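Local structure of extracellular solute-binding protein, family 1 (Bifidobacterium longum subsp. infantis, 6FTH) at residues T233-K238 / Q504-I509; D68-Q73 / H89-A94; A479-K484 / E489-Y494; E250-I255 / G485-E490. The protein probably binds human milk oligosaccharides as the extracellular substrate-capturing component of an ABC transporter. All coordinates share one frame; numbering follows the deposited sequence.

How the contacts relate
Along the chain from the N terminus, contact 2 comes first and closes a short loop of 15 residues, tying helix 67-80 to the turn that follows strand 86-88, beside the sheet of strands 59-66, 29-36, 86-88 and 339-343; it lies in series with the other three. Contact 1 then opens a long loop at 233-238, closed only by helix 503-518, and contacts 3 and 4 are nested inside it. Contact 4 joins helix 249-263 to the start of helix 487-500, while contact 3 folds helix 487-500 back on the end of helix 457-484. Contacts 3 and 4 share E489 and E490, and their centres lie about 6 Å apart. Contact 2 stays remote, its centre about 35 Å from that of contact 3.

Contact 1: residues T233-K238 / Q504-I509; sequences TGFYAK and QENVKI
F235 opens the first strand of the β-hairpin 235-238/241-244 and sets its ring against N506 and V507, close to the start of helix 503-518. The contact is small and apolar, with no hydrogen bond between the two segments. On one side of the ring, F235 CE1 lies 3.7 Å from V507 CG2, and that methyl sits at the ring edge, near its plane, not over a face. F235 CZ meets N506 CB at 3.6 Å, so the asparagine presents its aliphatic carbon, and its amide is turned 46° from the ring. The CB bond of F235 already points toward the helix, and with CG anti to the carbonyl carbon (chi1 -57°) the CE1 and CZ corner of the ring comes up to N506 and V507. N506 spends its polar end elsewhere: OD1 accepts a hydrogen bond from N466 ND2 in helix 457-484. T233 OG1, also at the F235 ring edge, is hydrogen-bonded to A230 O. The same phenyl ring meets that of W510, one turn farther along the helix than N506, while I449 packs against it from a loop. Thus the hairpin leans on helix 503-518, with V507 also touching S244 of strand 241-244 and N506 resting on L463 of helix 457-484.

Contact 2: residues D68-Q73 / H89-A94; sequences DAWAQQ and HAFFPA
W70, A90 and F91 meet at the end of a β-α-β unit: strand 59-66 leads into helix 67-80, which returns to strand 86-88 across the intervening, parallel strand 29-36, and A90 and F91 follow strand 86-88. W70 has the most surface buried and supplies the polar link. Its NE1 donates to A90 O at 2.9 Å with an N-H...O angle of 148°, and the nitrogen lies in the carbonyl plane, on a lone pair. Since the oxygen stands near the indole plane, the bond helps to set the turn of the ring. CG of W70 is anti to the backbone N (chi1 179°), which carries the indole off the helix toward the loop. A90 adds its methyl, with CB 3.7 Å from W70 CZ2. F91 forms an offset edge-to-face pair, the indole edge directed at the phenyl face with the planes at 76° and the centroids of the two six-membered rings 5.4 Å apart. Replacing W70 by an alanine would probably deprive A90 O of this donor and open a gap beside the F91 face. L33 and V35 of strand 29-36 also touch the indole. Closest of all the carbon contacts is W70 CZ2 to F91 CE1, at 3.5 Å.

Contact 3: residues A479-K484 / E489-Y494; sequences ATWMSK and EEWDAY
W481 and its partners E490, W491 and Y494 bridge an antiparallel helical hairpin, in which helix 457-484 ends, the chain turns, and helix 487-500 runs back. The short segments point in directions 175° apart, and their axes come no nearer than 12.3 Å, a wide separation spanned by the indole of W481. The polar part is one bond: W481 NE1 donates to E490 OE1 at 2.8 Å with an N-H...O angle of 158°. The oxygen lies near the indole plane but is met from above the plane of its own carboxylate. E490, extended beyond CG, brings its carboxylate to the nitrogen, and K477 forms a salt bridge to the same OE1, so two donors hold that oxygen. The aromatic part is a cluster of three residues. The far edge of the W481 indole points into the face of Y494 in an edge-to-face pair, with planes at 78° and W481 CH2 3.4 Å from Y494 CG. W491 meets the indole obliquely, its CE3 3.9 Å from W481 CZ3. A leucine in place of W481 would probably leave E490 with K477 but without its indole mate, and the Y494 face without its edge partner. Y494 OH is hydrogen-bonded to L246 O, and Y494 CD2 sits 3.7 Å above one face of W491, offset toward the rim.

Contact 4: residues E250-I255 / G485-E490; sequences EYKQVI and GGIDEE
The backbone O of D488 receives a hydrogen bond from a water at 2.7 Å, and the same water accepts a weak one, 3.4 Å long, from K252 NZ. This is the polar link between helix 249-263 and the first turn of helix 487-500, and it runs through a single water, weakly on the lysine side: K252 NZ and D488 OD1 have opposite charges but lie 4.9 Å apart, not in contact. D488 instead pairs through OD2 with K256, in a salt bridge one turn along from K252. The lysine chain passes the aspartate with its CD 4.1 Å from D488 OD1, then bends at chi3 (48°), and its ammonium makes a cation-pi contact with W491. Attraction to both the ring and the nearby carboxylate would be expected to favour the charged form of K252.

Beside this polar part the contact is apolar and centres on the end of I487. Its CG1 is anti to the backbone N (chi1 -172°) and the chain continues extended, so CD1 is thrust across the gap between the helices. There CD1 lies 3.7 Å from I255 CG2 and 3.8 Å from K252 CG, meeting one branched and one linear side chain a turn apart.

Helix 487-500 follows helix 457-484 through G485 and G486, both with positive phi, where a side chain would jam against the preceding carbonyl. I255 and I487 each also touch W481, so helix 249-263 packs against both arms of that helical hairpin, and a hydrogen bond between Y251 OH and T478 OG1 ties it further to helix 457-484.

Contact 1: residues T233-K238 / Q504-I509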
loop_
_atom_site.group_PDB
_atom_site.type_symbol
_atom_site.label_atom_id
_atom_site.label_comp_id
_atom_site.label_asym_id
_atom_site.label_seq_id
_atom_site.Cartn_x
_atom_site.Cartn_y
_atom_site.Cartn_z
ATOM N N THR A 233 1.246 12.317 -0.446
ATOM C CA THR A 233 1.956 13.586 -0.515
ATOM C C THR A 233 1.070 14.790 -0.246
ATOM O O THR A 233 1.543 15.927 -0.345
ATOM C CB THR A 233 2.700 13.738 -1.853
ATOM O OG1 THR A 233 1.790 13.808 -2.954
ATOM C CG2 THR A 233 3.646 12.555 -2.069
ATOM N N GLY A 234 -0.188 14.583 0.134
ATOM C CA GLY A 234 -1.029 15.647 0.617
ATOM C C GLY A 234 -2.146 16.101 -0.306
ATOM O O GLY A 234 -2.686 17.185 -0.083
ATOM N N PHE A 235 -2.519 15.307 -1.301
ATOM C CA PHE A 235 -3.537 15.704 -2.276
ATOM C C PHE A 235 -4.776 14.824 -2.211
ATOM O O PHE A 235 -4.722 13.663 -1.791
ATOM C CB PHE A 235 -2.957 15.716 -3.692
ATOM C CG PHE A 235 -1.765 16.613 -3.797
ATOM C CD1 PHE A 235 -1.925 17.974 -3.962
ATOM C CD2 PHE A 235 -0.488 16.112 -3.563
ATOM C CE1 PHE A 235 -0.828 18.823 -3.965
ATOM C CE2 PHE A 235 0.610 16.951 -3.568
ATOM C CZ PHE A 235 0.446 18.304 -3.771
ATOM N N TYR A 236 -5.902 15.410 -2.624
ATOM C CA TYR A 236 -7.162 14.700 -2.700
ATOM C C TYR A 236 -7.985 15.298 -3.822
ATOM O O TYR A 236 -7.605 16.297 -4.430
ATOM C CB TYR A 236 -7.952 14.763 -1.399
ATOM C CG TYR A 236 -8.551 16.092 -1.022
ATOM C CD1 TYR A 236 -7.762 17.089 -0.452
ATOM C CD2 TYR A 236 -9.911 16.324 -1.176
ATOM C CE1 TYR A 236 -8.307 18.291 -0.082
ATOM C CE2 TYR A 236 -10.461 17.527 -0.824
ATOM C CZ TYR A 236 -9.659 18.507 -0.259
ATOM O OH TYR A 236 -10.172 19.725 0.136
ATOM N N ALA A 237 -9.114 14.664 -4.098
ATOM C CA ALA A 237 -10.057 15.181 -5.081
ATOM C C ALA A 237 -11.465 15.113 -4.514
ATOM O O ALA A 237 -11.795 14.224 -3.727
ATOM C CB ALA A 237 -10.015 14.408 -6.398
ATOM N N LYS A 238 -12.295 16.064 -4.926
ATOM C CA LYS A 238 -13.715 16.013 -4.615
ATOM C C LYS A 238 -14.451 16.674 -5.766
ATOM O O LYS A 238 -14.060 17.757 -6.201
ATOM C CB LYS A 238 -14.004 16.767 -3.310
ATOM C CG LYS A 238 -14.945 16.072 -2.375
ATOM C CD LYS A 238 -15.323 16.967 -1.200
ATOM C CE LYS A 238 -14.542 16.617 0.052
ATOM N NZ LYS A 238 -15.170 17.289 1.228
ATOM N N GLN A 504 0.852 25.357 -4.396
ATOM C CA GLN A 504 -0.227 25.622 -5.353
ATOM C C GLN A 504 0.168 25.235 -6.771
ATOM O O GLN A 504 -0.705 24.868 -7.574
ATOM C CB GLN A 504 -0.680 27.074 -5.290
ATOM C CG GLN A 504 -1.200 27.500 -3.964
ATOM C CD GLN A 504 -2.246 26.563 -3.456
ATOM O OE1 GLN A 504 -3.143 26.159 -4.195
ATOM N NE2 GLN A 504 -2.115 26.163 -2.201
ATOM N N GLU A 505 1.466 25.280 -7.102
ATOM C CA GLU A 505 1.934 24.713 -8.355
ATOM C C GLU A 505 1.674 23.213 -8.380
ATOM O O GLU A 505 1.224 22.654 -9.389
ATOM C CB GLU A 505 3.433 24.996 -8.529
ATOM C CG GLU A 505 4.030 24.396 -9.807
ATOM C CD GLU A 505 5.519 24.707 -9.979
ATOM O OE1 GLU A 505 6.235 24.837 -8.946
ATOM O OE2 GLU A 505 5.962 24.808 -11.151
ATOM N N ASN A 506 1.962 22.540 -7.267
ATOM C CA ASN A 506 1.736 21.103 -7.199
ATOM C C ASN A 506 0.251 20.770 -7.346
ATOM O O ASN A 506 -0.108 19.806 -8.026
ATOM C CB ASN A 506 2.279 20.557 -5.868
ATOM C CG ASN A 506 3.782 20.381 -5.860
ATOM O OD1 ASN A 506 4.484 20.916 -6.693
ATOM N ND2 ASN A 506 4.270 19.571 -4.926
ATOM N N VAL A 507 -0.632 21.546 -6.698
ATOM C CA VAL A 507 -2.068 21.320 -6.870
ATOM C C VAL A 507 -2.453 21.402 -8.342
ATOM O O VAL A 507 -3.170 20.539 -8.866
ATOM C CB VAL A 507 -2.878 22.309 -6.012
ATOM C CG1 VAL A 507 -4.337 22.193 -6.363
ATOM C CG2 VAL A 507 -2.650 22.045 -4.529
ATOM N N LYS A 508 -1.982 22.444 -9.027
ATOM C CA LYS A 508 -2.341 22.624 -10.424
ATOM C C LYS A 508 -1.782 21.505 -11.304
ATOM O O LYS A 508 -2.450 21.063 -12.250
ATOM C CB LYS A 508 -1.870 24.008 -10.869
ATOM C CG LYS A 508 -2.250 24.397 -12.288
ATOM C CD LYS A 508 -2.316 25.950 -12.512
ATOM C CE LYS A 508 -1.053 26.602 -12.090
ATOM N NZ LYS A 508 -1.053 28.013 -12.516
ATOM N N ILE A 509 -0.551 21.032 -11.018
ATOM C CA ILE A 509 0.021 19.905 -11.750
ATOM C C ILE A 509 -0.833 18.655 -11.579
ATOM O O ILE A 509 -1.168 17.977 -12.559
ATOM C CB ILE A 509 1.476 19.664 -11.305
ATOM C CG1 ILE A 509 2.362 20.784 -11.859
ATOM C CG2 ILE A 509 1.958 18.294 -11.753
ATOM C CD1 ILE A 509 3.803 20.778 -11.300
#

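Contact 2: residues D68-Q73 / H89-A94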
loop_
_atom_site.group_PDB
_atom_site.type_symbol
_atom_site.label_atom_id
_atom_site.label_comp_id
_atom_site.label_asym_id
_atom_site.label_seq_id
_atom_site.Cartn_x
_atom_site.Cartn_y
_atom_site.Cartn_z
ATOM N N ASP A 68 16.458 -3.541 0.146
ATOM C CA ASP A 68 17.285 -2.488 0.734
ATOM C C ASP A 68 18.496 -2.194 -0.136
ATOM O O ASP A 68 18.872 -1.030 -0.308
ATOM C CB ASP A 68 17.738 -2.887 2.143
ATOM C CG ASP A 68 16.633 -2.747 3.175
ATOM O OD1 ASP A 68 15.682 -1.976 2.942
ATOM O OD2 ASP A 68 16.717 -3.426 4.222
ATOM N N ALA A 69 19.113 -3.227 -0.707
ATOM C CA ALA A 69 20.234 -2.996 -1.609
ATOM C C ALA A 69 19.781 -2.302 -2.887
ATOM O O ALA A 69 20.445 -1.373 -3.371
ATOM C CB ALA A 69 20.938 -4.317 -1.923
ATOM N N TRP A 70 18.644 -2.723 -3.444
ATOM C CA TRP A 70 18.178 -2.119 -4.687
ATOM C C TRP A 70 17.866 -0.635 -4.504
ATOM O O TRP A 70 18.149 0.178 -5.384
ATOM C CB TRP A 70 16.962 -2.894 -5.200
ATOM C CG TRP A 70 16.410 -2.320 -6.458
ATOM C CD1 TRP A 70 15.185 -1.781 -6.625
ATOM C CD2 TRP A 70 17.083 -2.197 -7.716
ATOM N NE1 TRP A 70 15.043 -1.323 -7.910
ATOM C CE2 TRP A 70 16.188 -1.571 -8.605
ATOM C CE3 TRP A 70 18.345 -2.561 -8.179
ATOM C CZ2 TRP A 70 16.516 -1.299 -9.929
ATOM C CZ3 TRP A 70 18.676 -2.287 -9.483
ATOM C CH2 TRP A 70 17.764 -1.670 -10.349
ATOM N N ALA A 71 17.272 -0.265 -3.373
ATOM C CA ALA A 71 16.950 1.137 -3.131
ATOM C C ALA A 71 18.179 2.018 -3.279
ATOM O O ALA A 71 18.084 3.154 -3.764
ATOM C CB ALA A 71 16.393 1.271 -1.724
ATOM N N GLN A 72 19.337 1.497 -2.890
ATOM C CA GLN A 72 20.595 2.230 -2.934
ATOM C C GLN A 72 21.306 2.133 -4.279
ATOM O O GLN A 72 22.141 2.993 -4.591
ATOM C CB GLN A 72 21.528 1.670 -1.856
ATOM C CG GLN A 72 21.136 2.071 -0.453
ATOM C CD GLN A 72 21.427 3.553 -0.157
ATOM O OE1 GLN A 72 20.519 4.327 0.178
ATOM N NE2 GLN A 72 22.700 3.947 -0.276
ATOM N N GLN A 73 21.005 1.120 -5.082
ATOM C CA GLN A 73 21.689 0.916 -6.351
ATOM C C GLN A 73 20.901 1.409 -7.553
ATOM O O GLN A 73 21.497 1.575 -8.622
ATOM C CB GLN A 73 21.986 -0.575 -6.563
ATOM C CG GLN A 73 22.900 -1.203 -5.526
ATOM C CD GLN A 73 22.936 -2.728 -5.616
ATOM O OE1 GLN A 73 22.351 -3.334 -6.523
ATOM N NE2 GLN A 73 23.610 -3.353 -4.666
ATOM N N HIS A 89 10.315 -6.280 -10.290
ATOM C CA HIS A 89 10.200 -5.566 -9.011
ATOM C C HIS A 89 11.306 -4.515 -8.879
ATOM O O HIS A 89 11.782 -4.212 -7.776
ATOM C CB HIS A 89 10.159 -6.543 -7.818
ATOM C CG HIS A 89 9.959 -5.903 -6.462
ATOM N ND1 HIS A 89 9.251 -4.733 -6.269
ATOM C CD2 HIS A 89 10.372 -6.290 -5.231
ATOM C CE1 HIS A 89 9.248 -4.423 -4.983
ATOM N NE2 HIS A 89 9.923 -5.348 -4.332
ATOM N N ALA A 90 11.707 -3.956 -10.019
ATOM C CA ALA A 90 12.849 -3.056 -10.079
ATOM C C ALA A 90 12.484 -1.644 -10.503
ATOM O O ALA A 90 12.907 -0.682 -9.838
ATOM C CB ALA A 90 13.900 -3.647 -11.030
ATOM N N PHE A 91 11.730 -1.489 -11.591
ATOM C CA PHE A 91 11.488 -0.194 -12.220
ATOM C C PHE A 91 10.004 0.144 -12.286
ATOM O O PHE A 91 9.187 -0.647 -12.779
ATOM C CB PHE A 91 12.088 -0.154 -13.624
ATOM C CG PHE A 91 13.562 -0.428 -13.640
ATOM C CD1 PHE A 91 14.441 0.461 -13.059
ATOM C CD2 PHE A 91 14.069 -1.549 -14.257
ATOM C CE1 PHE A 91 15.802 0.194 -13.048
ATOM C CE2 PHE A 91 15.427 -1.809 -14.261
ATOM C CZ PHE A 91 16.293 -0.922 -13.665
ATOM N N PHE A 92 9.669 1.321 -11.790
ATOM C CA PHE A 92 8.327 1.849 -11.900
ATOM C C PHE A 92 8.190 2.633 -13.190
ATOM O O PHE A 92 9.193 3.044 -13.795
ATOM C CB PHE A 92 8.045 2.785 -10.731
ATOM C CG PHE A 92 7.826 2.081 -9.444
ATOM C CD1 PHE A 92 8.894 1.756 -8.626
ATOM C CD2 PHE A 92 6.550 1.711 -9.048
ATOM C CE1 PHE A 92 8.687 1.081 -7.434
ATOM C CE2 PHE A 92 6.347 1.033 -7.847
ATOM C CZ PHE A 92 7.411 0.719 -7.054
ATOM N N PRO A 93 6.958 2.881 -13.634
ATOM C CA PRO A 93 6.781 3.698 -14.837
ATOM C C PRO A 93 7.509 5.027 -14.755
ATOM O O PRO A 93 8.115 5.447 -15.744
ATOM C CB PRO A 93 5.260 3.870 -14.907
ATOM C CG PRO A 93 4.722 2.585 -14.289
ATOM C CD PRO A 93 5.693 2.280 -13.170
ATOM N N ALA A 94 7.481 5.684 -13.594
ATOM C CA ALA A 94 8.173 6.966 -13.458
ATOM C C ALA A 94 9.670 6.827 -13.730
ATOM O O ALA A 94 10.289 7.739 -14.287
ATOM C CB ALA A 94 7.940 7.541 -12.061
#

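Contact 3: residues A479-K484 / E489-Y494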
loop_
_atom_site.group_PDB
_atom_site.type_symbol
_atom_site.label_atom_id
_atom_site.label_comp_id
_atom_site.label_asym_id
_atom_site.label_seq_id
_atom_site.Cartn_x
_atom_site.Cartn_y
_atom_site.Cartn_z
ATOM N N ALA A 479 3.723 17.512 13.819
ATOM C CA ALA A 479 4.074 16.793 15.041
ATOM C C ALA A 479 4.081 17.736 16.236
ATOM O O ALA A 479 3.572 17.399 17.313
ATOM C CB ALA A 479 5.431 16.113 14.883
ATOM N N THR A 480 4.643 18.934 16.061
ATOM C CA THR A 480 4.697 19.896 17.165
ATOM C C THR A 480 3.299 20.305 17.607
ATOM O O THR A 480 2.989 20.333 18.803
ATOM C CB THR A 480 5.520 21.117 16.734
ATOM O OG1 THR A 480 6.866 20.689 16.474
ATOM C CG2 THR A 480 5.499 22.194 17.816
ATOM N N TRP A 481 2.417 20.604 16.646
ATOM C CA TRP A 481 1.076 21.039 16.990
ATOM C C TRP A 481 0.271 19.921 17.645
ATOM O O TRP A 481 -0.563 20.185 18.520
ATOM C CB TRP A 481 0.345 21.490 15.732
ATOM C CG TRP A 481 0.825 22.773 15.149
ATOM C CD1 TRP A 481 1.446 23.804 15.800
ATOM C CD2 TRP A 481 0.712 23.167 13.778
ATOM N NE1 TRP A 481 1.713 24.825 14.908
ATOM C CE2 TRP A 481 1.270 24.454 13.662
ATOM C CE3 TRP A 481 0.177 22.556 12.636
ATOM C CZ2 TRP A 481 1.316 25.144 12.449
ATOM C CZ3 TRP A 481 0.223 23.249 11.415
ATOM C CH2 TRP A 481 0.792 24.525 11.337
ATOM N N MET A 482 0.479 18.675 17.218
ATOM C CA MET A 482 -0.218 17.563 17.852
ATOM C C MET A 482 0.236 17.384 19.299
ATOM O O MET A 482 -0.590 17.162 20.199
ATOM C CB MET A 482 0.028 16.287 17.041
ATOM C CG MET A 482 -0.800 16.210 15.735
ATOM S SD MET A 482 -0.316 14.853 14.663
ATOM C CE MET A 482 -0.818 13.428 15.675
ATOM N N SER A 483 1.541 17.494 19.538
ATOM C CA SER A 483 2.089 17.245 20.869
ATOM C C SER A 483 1.915 18.444 21.788
ATOM O O SER A 483 1.538 18.283 22.957
ATOM C CB SER A 483 3.563 16.899 20.758
ATOM O OG SER A 483 3.741 15.631 20.152
ATOM N N LYS A 484 2.194 19.653 21.291
ATOM C CA LYS A 484 2.334 20.810 22.164
ATOM C C LYS A 484 1.300 21.906 21.941
ATOM O O LYS A 484 1.293 22.885 22.699
ATOM C CB LYS A 484 3.745 21.402 22.026
ATOM C CG LYS A 484 4.863 20.434 22.359
ATOM C CD LYS A 484 6.200 20.949 21.836
ATOM C CE LYS A 484 7.346 19.993 22.138
ATOM N NZ LYS A 484 7.594 19.847 23.603
ATOM N N GLU A 489 -2.613 29.946 16.148
ATOM C CA GLU A 489 -1.858 31.173 15.922
ATOM C C GLU A 489 -0.739 31.017 14.892
ATOM O O GLU A 489 -0.207 32.024 14.422
ATOM C CB GLU A 489 -1.292 31.690 17.250
ATOM C CG GLU A 489 -0.327 30.739 17.935
ATOM C CD GLU A 489 -0.972 29.885 19.033
ATOM O OE1 GLU A 489 -2.176 29.540 18.932
ATOM O OE2 GLU A 489 -0.255 29.559 20.004
ATOM N N GLU A 490 -0.354 29.788 14.537
ATOM C CA GLU A 490 0.698 29.555 13.554
ATOM C C GLU A 490 0.169 29.102 12.196
ATOM O O GLU A 490 0.954 28.969 11.250
ATOM C CB GLU A 490 1.698 28.516 14.091
ATOM C CG GLU A 490 2.362 28.988 15.373
ATOM C CD GLU A 490 3.371 28.030 15.933
ATOM O OE1 GLU A 490 3.548 26.910 15.403
ATOM O OE2 GLU A 490 4.014 28.403 16.932
ATOM N N TRP A 491 -1.130 28.868 12.081
ATOM C CA TRP A 491 -1.684 28.244 10.878
ATOM C C TRP A 491 -1.528 29.128 9.641
ATOM O O TRP A 491 -1.117 28.654 8.579
ATOM C CB TRP A 491 -3.152 27.931 11.130
ATOM C CG TRP A 491 -3.876 27.297 9.994
ATOM C CD1 TRP A 491 -4.795 27.889 9.207
ATOM C CD2 TRP A 491 -3.766 25.936 9.533
ATOM N NE1 TRP A 491 -5.259 27.006 8.273
ATOM C CE2 TRP A 491 -4.643 25.795 8.455
ATOM C CE3 TRP A 491 -3.009 24.833 9.936
ATOM C CZ2 TRP A 491 -4.801 24.582 7.771
ATOM C CZ3 TRP A 491 -3.154 23.647 9.259
ATOM C CH2 TRP A 491 -4.036 23.531 8.179
ATOM N N ASP A 492 -1.867 30.415 9.748
ATOM C CA ASP A 492 -1.777 31.285 8.576
ATOM C C ASP A 492 -0.347 31.355 8.042
ATOM O O ASP A 492 -0.118 31.250 6.830
ATOM C CB ASP A 492 -2.310 32.673 8.933
ATOM C CG ASP A 492 -2.207 33.654 7.771
ATOM O OD1 ASP A 492 -2.969 33.505 6.794
ATOM O OD2 ASP A 492 -1.365 34.578 7.835
ATOM N N ALA A 493 0.640 31.503 8.923
ATOM C CA ALA A 493 2.012 31.572 8.442
ATOM C C ALA A 493 2.426 30.258 7.792
ATOM O O ALA A 493 3.143 30.248 6.789
ATOM C CB ALA A 493 2.949 31.916 9.599
ATOM N N TYR A 494 1.994 29.129 8.358
ATOM C CA TYR A 494 2.334 27.843 7.766
ATOM C C TYR A 494 1.763 27.718 6.356
ATOM O O TYR A 494 2.461 27.262 5.443
ATOM C CB TYR A 494 1.832 26.730 8.694
ATOM C CG TYR A 494 1.460 25.395 8.084
ATOM C CD1 TYR A 494 2.394 24.409 7.941
ATOM C CD2 TYR A 494 0.144 25.106 7.749
ATOM C CE1 TYR A 494 2.059 23.181 7.425
ATOM C CE2 TYR A 494 -0.212 23.877 7.233
ATOM C CZ TYR A 494 0.748 22.923 7.079
ATOM O OH TYR A 494 0.443 21.684 6.579
#

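Contact 4: residues E250-I255 / G485-E490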
loop_
_atom_site.group_PDB
_atom_site.type_symbol
_atom_site.label_atom_id
_atom_site.label_comp_id
_atom_site.label_asym_id
_atom_site.label_seq_id
_atom_site.Cartn_x
_atom_site.Cartn_y
_atom_site.Cartn_z
ATOM N N GLU A 250 -10.008 20.880 7.421
ATOM C CA GLU A 250 -10.134 19.493 7.858
ATOM C C GLU A 250 -8.856 18.992 8.521
ATOM O O GLU A 250 -8.905 18.346 9.579
ATOM C CB GLU A 250 -10.466 18.620 6.662
ATOM C CG GLU A 250 -11.865 18.809 6.127
ATOM C CD GLU A 250 -12.018 19.880 5.036
ATOM O OE1 GLU A 250 -11.173 20.788 4.903
ATOM O OE2 GLU A 250 -13.017 19.795 4.289
ATOM N N TYR A 251 -7.702 19.239 7.887
ATOM C CA TYR A 251 -6.413 18.841 8.456
ATOM C C TYR A 251 -6.172 19.558 9.781
ATOM O O TYR A 251 -5.730 18.956 10.769
ATOM C CB TYR A 251 -5.302 19.167 7.439
ATOM C CG TYR A 251 -3.913 18.608 7.703
ATOM C CD1 TYR A 251 -3.679 17.245 7.671
ATOM C CD2 TYR A 251 -2.842 19.448 7.929
ATOM C CE1 TYR A 251 -2.406 16.725 7.897
ATOM C CE2 TYR A 251 -1.566 18.945 8.142
ATOM C CZ TYR A 251 -1.358 17.583 8.131
ATOM O OH TYR A 251 -0.124 17.045 8.343
ATOM N N LYS A 252 -6.450 20.858 9.820
ATOM C CA LYS A 252 -6.338 21.600 11.073
ATOM C C LYS A 252 -7.182 20.959 12.180
ATOM O O LYS A 252 -6.719 20.817 13.315
ATOM C CB LYS A 252 -6.770 23.053 10.852
ATOM C CG LYS A 252 -6.692 23.910 12.134
ATOM C CD LYS A 252 -6.654 25.438 11.922
ATOM C CE LYS A 252 -7.697 25.947 10.974
ATOM N NZ LYS A 252 -7.635 27.443 10.915
ATOM N N GLN A 253 -8.421 20.582 11.872
ATOM C CA GLN A 253 -9.306 20.000 12.874
ATOM C C GLN A 253 -8.809 18.642 13.354
ATOM O O GLN A 253 -8.920 18.331 14.546
ATOM C CB GLN A 253 -10.730 19.926 12.332
ATOM C CG GLN A 253 -11.378 21.320 12.123
ATOM C CD GLN A 253 -11.102 22.285 13.283
ATOM O OE1 GLN A 253 -11.266 21.929 14.452
ATOM N NE2 GLN A 253 -10.641 23.499 12.962
ATOM N N VAL A 254 -8.276 17.819 12.445
ATOM C CA VAL A 254 -7.689 16.543 12.856
ATOM C C VAL A 254 -6.549 16.781 13.835
ATOM O O VAL A 254 -6.431 16.099 14.864
ATOM C CB VAL A 254 -7.207 15.750 11.636
ATOM C CG1 VAL A 254 -6.357 14.572 12.078
ATOM C CG2 VAL A 254 -8.389 15.288 10.828
ATOM N N ILE A 255 -5.672 17.738 13.512
ATOM C CA ILE A 255 -4.545 18.040 14.390
ATOM C C ILE A 255 -5.031 18.498 15.765
ATOM O O ILE A 255 -4.513 18.055 16.805
ATOM C CB ILE A 255 -3.624 19.075 13.720
ATOM C CG1 ILE A 255 -2.876 18.432 12.547
ATOM C CG2 ILE A 255 -2.636 19.613 14.753
ATOM C CD1 ILE A 255 -2.158 19.402 11.639
ATOM N N GLY A 485 0.438 21.790 20.933
ATOM C CA GLY A 485 -0.496 22.854 20.627
ATOM C C GLY A 485 0.135 23.940 19.766
ATOM O O GLY A 485 1.253 23.811 19.259
ATOM N N GLY A 486 -0.622 25.024 19.595
ATOM C CA GLY A 486 -0.142 26.214 18.918
ATOM C C GLY A 486 -0.694 26.432 17.526
ATOM O O GLY A 486 -0.377 27.459 16.909
ATOM N N ILE A 487 -1.523 25.522 17.013
ATOM C CA ILE A 487 -1.871 25.554 15.591
ATOM C C ILE A 487 -2.629 26.831 15.227
ATOM O O ILE A 487 -2.393 27.423 14.166
ATOM C CB ILE A 487 -2.613 24.273 15.155
ATOM C CG1 ILE A 487 -2.784 24.252 13.637
ATOM C CG2 ILE A 487 -3.986 24.160 15.807
ATOM C CD1 ILE A 487 -3.199 22.876 13.099
ATOM N N ASP A 488 -3.546 27.284 16.086
ATOM C CA ASP A 488 -4.426 28.373 15.683
ATOM C C ASP A 488 -3.629 29.632 15.354
ATOM O O ASP A 488 -3.914 30.312 14.362
ATOM C CB ASP A 488 -5.463 28.664 16.766
ATOM C CG ASP A 488 -6.635 27.667 16.767
ATOM O OD1 ASP A 488 -6.955 27.068 15.719
ATOM O OD2 ASP A 488 -7.259 27.512 17.836
ATOM N N GLU A 489 -2.613 29.946 16.148
ATOM C CA GLU A 489 -1.858 31.173 15.922
ATOM C C GLU A 489 -0.739 31.017 14.892
ATOM O O GLU A 489 -0.207 32.024 14.422
ATOM C CB GLU A 489 -1.292 31.690 17.250
ATOM C CG GLU A 489 -0.327 30.739 17.935
ATOM C CD GLU A 489 -0.972 29.885 19.033
ATOM O OE1 GLU A 489 -2.176 29.540 18.932
ATOM O OE2 GLU A 489 -0.255 29.559 20.004
ATOM N N GLU A 490 -0.354 29.788 14.537
ATOM C CA GLU A 490 0.698 29.555 13.554
ATOM C C GLU A 490 0.169 29.102 12.196
ATOM O O GLU A 490 0.954 28.969 11.250
ATOM C CB GLU A 490 1.698 28.516 14.091
ATOM C CG GLU A 490 2.362 28.988 15.373
ATOM C CD GLU A 490 3.371 28.030 15.933
ATOM O OE1 GLU A 490 3.548 26.910 15.403
ATOM O OE2 GLU A 490 4.014 28.403 16.932
HETATM O O HOH W 1 -6.045 29.852 12.699
#